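Local coordinates for protein tyrosine phosphatase PRL-1 (Leishmania major, PDB 3S4O) that dephosphorylates phosphotyrosine in proteins and may act as a virulence factor that supports survival of the parasite inside host macrophages, at residues T38-K41 with E42-R46; I143-I146 with R147-R150. One frame throughout, in Å; residues are numbered along the deposited sequence.

In the fold
Both contacts are local, each formed along a single helix, and they illustrate how helices flanking the central sheet of a protein tyrosine phosphatase are packed. Following the chain from its N terminus, interaction 1 comes first, on helix 36-44, which links strand 21-28 to strand 48-53. Interaction 2 follows much later, on helix 139-149, beyond strand 111-115 and helix 122-133. The two are in series and neither nests nor crosses; no loop lies between the paired segments. The centres of interactions 1 and 2 lie about 24 Å apart. Interaction 1 lays its apolar side on the sheet, whereas interaction 2 packs between helices 122-133 and 156-164 and ends close to the thiosulfate-holding loop that probably binds substrate.

Interaction 1: T38-K41 with E42-R46; sequences TYIK and ELQHR
Tyr39 and Leu43 meet one turn apart on helix 36-44, the crossover helix between the parallel strands 21-28 and 48-53 of the phosphatase fold, and their meeting shows how an i to i+4 pair builds the buried side of such a helix. Leu43 CD1 approaches the phenol ring obliquely, 3.7 Å from Tyr39 CE1. The ring reaches it because CG of Tyr39 lies anti to the backbone N (chi1 -173°), whereas CG of Leu43 is anti to its own carbonyl carbon, and the two side chains slant across one another. Leu28 of the neighbouring strand touches both, Val48 and Leu51 lie against Leu43, and the Tyr39 hydroxyl is hydrogen-bonded to the carbonyl oxygen of Asp29, which ties the far end of the ring in place.

Ile40 and Gln44 repeat the spacing on another side of the helix. The CG2 branch of Ile40 comes no nearer than 4.2 Å to Gln44 CD, a loose contact, and the side-chain NE2 of Gln44 is hydrogen-bonded to the carbonyl oxygen of Arg67. Beneath these pairs run four regular backbone bonds, of which the last, from His45 N to Lys41 O, measures 2.8 Å. Lys41 O also lies 3.2 Å from His45 CD2, obliquely to the imidazole.

Arg46, in the loop that follows, folds back onto Glu42. Both of its bonds start from NH1, and both acceptors lie close to the guanidinium plane. Arg46 NH1 is 2.9 Å from Glu42 O; the Glu42 chain bends at chi2 (-50°), and its OE1 receives Arg46 NH1 from above the carboxylate plane, completing a salt bridge of 3.0 Å.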
loop_
_atom_site.group_PDB
_atom_site.type_symbol
_atom_site.label_atom_id
_atom_site.label_comp_id
_atom_site.label_asym_id
_atom_site.label_seq_id
_atom_site.Cartn_x
_atom_site.Cartn_y
_atom_site.Cartn_z
ATOM N N THR A 38 -11.824 -11.932 12.074
ATOM C CA THR A 38 -12.544 -10.651 11.994
ATOM C C THR A 38 -11.846 -9.700 11.029
ATOM O O THR A 38 -12.480 -9.013 10.227
ATOM C CB THR A 38 -12.627 -9.949 13.361
ATOM O OG1 THR A 38 -13.257 -10.824 14.303
ATOM C CG2 THR A 38 -13.433 -8.652 13.259
ATOM N N TYR A 39 -10.527 -9.678 11.130
ATOM C CA TYR A 39 -9.676 -8.823 10.318
ATOM C C TYR A 39 -9.796 -9.174 8.832
ATOM O O TYR A 39 -9.957 -8.304 7.982
ATOM C CB TYR A 39 -8.237 -8.996 10.797
ATOM C CG TYR A 39 -7.218 -8.066 10.180
ATOM C CD1 TYR A 39 -6.587 -8.398 8.994
ATOM C CD2 TYR A 39 -6.842 -6.888 10.819
ATOM C CE1 TYR A 39 -5.629 -7.583 8.436
ATOM C CE2 TYR A 39 -5.881 -6.058 10.272
ATOM C CZ TYR A 39 -5.280 -6.411 9.075
ATOM O OH TYR A 39 -4.331 -5.608 8.491
ATOM N N ILE A 40 -9.725 -10.462 8.530
ATOM C CA ILE A 40 -9.888 -10.926 7.157
ATOM C C ILE A 40 -11.260 -10.528 6.604
ATOM O O ILE A 40 -11.369 -10.088 5.459
ATOM C CB ILE A 40 -9.754 -12.436 7.035
ATOM C CG1 ILE A 40 -8.300 -12.863 7.188
ATOM C CG2 ILE A 40 -10.289 -12.888 5.675
ATOM C CD1 ILE A 40 -8.154 -14.288 7.670
ATOM N N LYS A 41 -12.298 -10.695 7.419
ATOM C CA LYS A 41 -13.657 -10.288 7.030
ATOM C C LYS A 41 -13.687 -8.807 6.657
ATOM O O LYS A 41 -14.284 -8.418 5.655
ATOM C CB LYS A 41 -14.672 -10.562 8.149
ATOM C CG LYS A 41 -15.603 -11.734 7.849
ATOM C CD LYS A 41 -16.838 -11.760 8.747
ATOM C CE LYS A 41 -17.698 -13.002 8.454
ATOM N NZ LYS A 41 -18.544 -13.421 9.617
ATOM N N GLU A 42 -13.028 -7.994 7.477
ATOM C CA GLU A 42 -13.007 -6.541 7.276
ATOM C C GLU A 42 -12.220 -6.163 6.013
ATOM O O GLU A 42 -12.530 -5.174 5.358
ATOM C CB GLU A 42 -12.445 -5.806 8.513
ATOM C CG GLU A 42 -13.417 -5.710 9.725
ATOM C CD GLU A 42 -14.814 -5.189 9.361
ATOM O OE1 GLU A 42 -14.989 -3.954 9.261
ATOM O OE2 GLU A 42 -15.739 -6.018 9.173
ATOM N N LEU A 43 -11.215 -6.959 5.670
ATOM C CA LEU A 43 -10.496 -6.776 4.409
ATOM C C LEU A 43 -11.411 -7.158 3.225
ATOM O O LEU A 43 -11.475 -6.445 2.228
ATOM C CB LEU A 43 -9.208 -7.609 4.361
ATOM C CG LEU A 43 -8.042 -7.285 5.308
ATOM C CD1 LEU A 43 -6.922 -8.269 5.041
ATOM C CD2 LEU A 43 -7.553 -5.865 5.164
ATOM N N GLN A 44 -12.102 -8.284 3.349
ATOM C CA GLN A 44 -13.024 -8.748 2.307
ATOM C C GLN A 44 -14.157 -7.739 2.088
ATOM O O GLN A 44 -14.552 -7.476 0.959
ATOM C CB GLN A 44 -13.642 -10.095 2.680
ATOM C CG GLN A 44 -12.734 -11.302 2.504
ATOM C CD GLN A 44 -13.435 -12.583 2.929
ATOM O OE1 GLN A 44 -14.369 -12.559 3.732
ATOM N NE2 GLN A 44 -13.002 -13.707 2.375
ATOM N N HIS A 45 -14.653 -7.181 3.189
ATOM C CA HIS A 45 -15.738 -6.185 3.172
ATOM C C HIS A 45 -15.330 -4.854 2.553
ATOM O O HIS A 45 -16.183 -4.036 2.237
ATOM C CB HIS A 45 -16.242 -5.920 4.593
ATOM C CG HIS A 45 -17.231 -6.938 5.072
ATOM N ND1 HIS A 45 -18.271 -6.626 5.921
ATOM C CD2 HIS A 45 -17.339 -8.264 4.816
ATOM C CE1 HIS A 45 -18.974 -7.717 6.171
ATOM N NE2 HIS A 45 -18.425 -8.726 5.515
ATOM N N ARG A 46 -14.026 -4.631 2.414
ATOM C CA ARG A 46 -13.494 -3.428 1.752
ATOM C C ARG A 46 -12.883 -3.777 0.394
ATOM O O ARG A 46 -12.143 -2.981 -0.193
ATOM C CB ARG A 46 -12.461 -2.750 2.651
ATOM C CG ARG A 46 -13.088 -2.001 3.785
ATOM C CD ARG A 46 -12.057 -1.625 4.816
ATOM N NE ARG A 46 -12.668 -0.976 5.971
ATOM C CZ ARG A 46 -13.407 -1.603 6.885
ATOM N NH1 ARG A 46 -13.625 -2.918 6.809
ATOM N NH2 ARG A 46 -13.933 -0.907 7.886
#

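Interaction 2: I143-I146 with R147-R150; sequences IALI and REKR
The last turns of helix 139-149 keep regular i to i+4 bonds at Ile143 and Arg147, with Arg147 N 2.9 Å from Ile143 O, and at Ala144 O, which accepts Glu148 N. The next step is stretched, with Lys149 N 3.7 Å from Leu145 O. Ile146 O then serves two N-H groups, taking Arg150 N at 2.8 Å, in the carbonyl plane, and a weak bond from Lys149 N at 3.3 Å. Arg150 is the first residue to leave helical backbone angles, so this shared acceptor marks the C-terminal end of one of the helices that follow the phosphate-binding loop of the phosphatase fold.

The side chains of Ile143 and Arg147 lie side by side and point the same way. The CG2 branch of Ile143 sits over the centre of one face of the guanidinium, 3.5 Å from Arg147 CZ, so that a methyl group covers the flat cation. An arginine chain extended from CG to NE brings the group there, and bonds to the carbonyl oxygens of Ala153 and Ile154, from NE and NH2 respectively, restrict its rotation. Met159 of helix 156-164 touches both side chains.

Leu145 and Glu148 make a looser pair. CG of Leu145 stands anti to the backbone N (chi1 -172°), and its CD1 comes 3.9 Å from Glu148 OE1, passing beside the carboxylate as an apolar neighbour; Leu145 also touches Leu131 of helix 122-133. Ile146 is buried and packs against Pro124 and Ala128 of that helix and Ile10 of strand 7-13.

From the helix end the Arg150 chain leads away toward the phosphate-binding loop. Its NE makes a weak hydrogen bond to Gly119 O, and NH1 a hydrogen bond to Thr8 OG1 of strand 7-13, while Arg150 CB remains 3.4 Å from Ile146 O.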
loop_
_atom_site.group_PDB
_atom_site.type_symbol
_atom_site.label_atom_id
_atom_site.label_comp_id
_atom_site.label_asym_id
_atom_site.label_seq_id
_atom_site.Cartn_x
_atom_site.Cartn_y
_atom_site.Cartn_z
ATOM N N ILE A 143 3.690 13.243 0.487
ATOM C CA ILE A 143 3.970 13.166 1.921
ATOM C C ILE A 143 2.905 13.933 2.699
ATOM O O ILE A 143 2.365 13.440 3.687
ATOM C CB ILE A 143 5.369 13.738 2.270
ATOM C CG1 ILE A 143 6.479 12.849 1.705
ATOM C CG2 ILE A 143 5.557 13.827 3.775
ATOM C CD1 ILE A 143 7.869 13.501 1.760
ATOM N N ALA A 144 2.604 15.140 2.241
ATOM C CA ALA A 144 1.591 15.971 2.874
ATOM C C ALA A 144 0.235 15.262 2.865
ATOM O O ALA A 144 -0.494 15.296 3.855
ATOM C CB ALA A 144 1.482 17.320 2.160
ATOM N N LEU A 145 -0.087 14.629 1.738
ATOM C CA LEU A 145 -1.362 13.929 1.549
ATOM C C LEU A 145 -1.520 12.809 2.569
ATOM O O LEU A 145 -2.572 12.665 3.202
ATOM C CB LEU A 145 -1.448 13.346 0.135
ATOM C CG LEU A 145 -2.788 12.756 -0.296
ATOM C CD1 LEU A 145 -3.998 13.516 0.285
ATOM C CD2 LEU A 145 -2.876 12.676 -1.835
ATOM N N ILE A 146 -0.455 12.030 2.728
ATOM C CA ILE A 146 -0.446 10.916 3.677
ATOM C C ILE A 146 -0.513 11.430 5.109
ATOM O O ILE A 146 -1.210 10.860 5.942
ATOM C CB ILE A 146 0.798 10.004 3.482
ATOM C CG1 ILE A 146 0.588 9.103 2.255
ATOM C CG2 ILE A 146 1.067 9.158 4.722
ATOM C CD1 ILE A 146 1.855 8.634 1.577
ATOM N N ARG A 147 0.190 12.526 5.374
ATOM C CA ARG A 147 0.208 13.147 6.713
ATOM C C ARG A 147 -1.128 13.793 7.116
ATOM O O ARG A 147 -1.441 13.906 8.305
ATOM C CB ARG A 147 1.323 14.183 6.816
ATOM C CG ARG A 147 2.685 13.573 6.985
ATOM C CD ARG A 147 3.758 14.626 7.018
ATOM N NE ARG A 147 5.063 14.019 7.241
ATOM C CZ ARG A 147 6.223 14.637 7.067
ATOM N NH1 ARG A 147 6.263 15.907 6.675
ATOM N NH2 ARG A 147 7.357 13.985 7.295
ATOM N N GLU A 148 -1.897 14.234 6.129
ATOM C CA GLU A 148 -3.255 14.731 6.382
ATOM C C GLU A 148 -4.027 13.673 7.146
ATOM O O GLU A 148 -4.620 13.935 8.199
ATOM C CB GLU A 148 -4.028 14.983 5.079
ATOM C CG GLU A 148 -3.992 16.416 4.523
ATOM C CD GLU A 148 -4.518 16.503 3.087
ATOM O OE1 GLU A 148 -5.619 15.957 2.859
ATOM O OE2 GLU A 148 -3.847 17.108 2.202
ATOM N N LYS A 149 -4.001 12.468 6.589
ATOM C CA LYS A 149 -4.817 11.366 7.084
ATOM C C LYS A 149 -4.132 10.590 8.208
ATOM O O LYS A 149 -4.795 10.003 9.055
ATOM C CB LYS A 149 -5.182 10.432 5.929
ATOM C CG LYS A 149 -5.733 11.162 4.700
ATOM C CD LYS A 149 -6.805 10.348 3.977
ATOM C CE LYS A 149 -8.195 10.518 4.589
ATOM N NZ LYS A 149 -9.283 10.258 3.606
ATOM N N ARG A 150 -2.804 10.607 8.205
ATOM C CA ARG A 150 -1.991 9.889 9.190
ATOM C C ARG A 150 -0.894 10.795 9.758
ATOM O O ARG A 150 0.181 10.933 9.172
ATOM C CB ARG A 150 -1.385 8.643 8.525
ATOM C CG ARG A 150 -1.201 7.420 9.429
ATOM C CD ARG A 150 -2.053 6.284 8.904
ATOM N NE ARG A 150 -1.791 5.032 9.608
ATOM C CZ ARG A 150 -2.695 4.091 9.872
ATOM N NH1 ARG A 150 -3.963 4.227 9.497
ATOM N NH2 ARG A 150 -2.324 3.001 10.524
#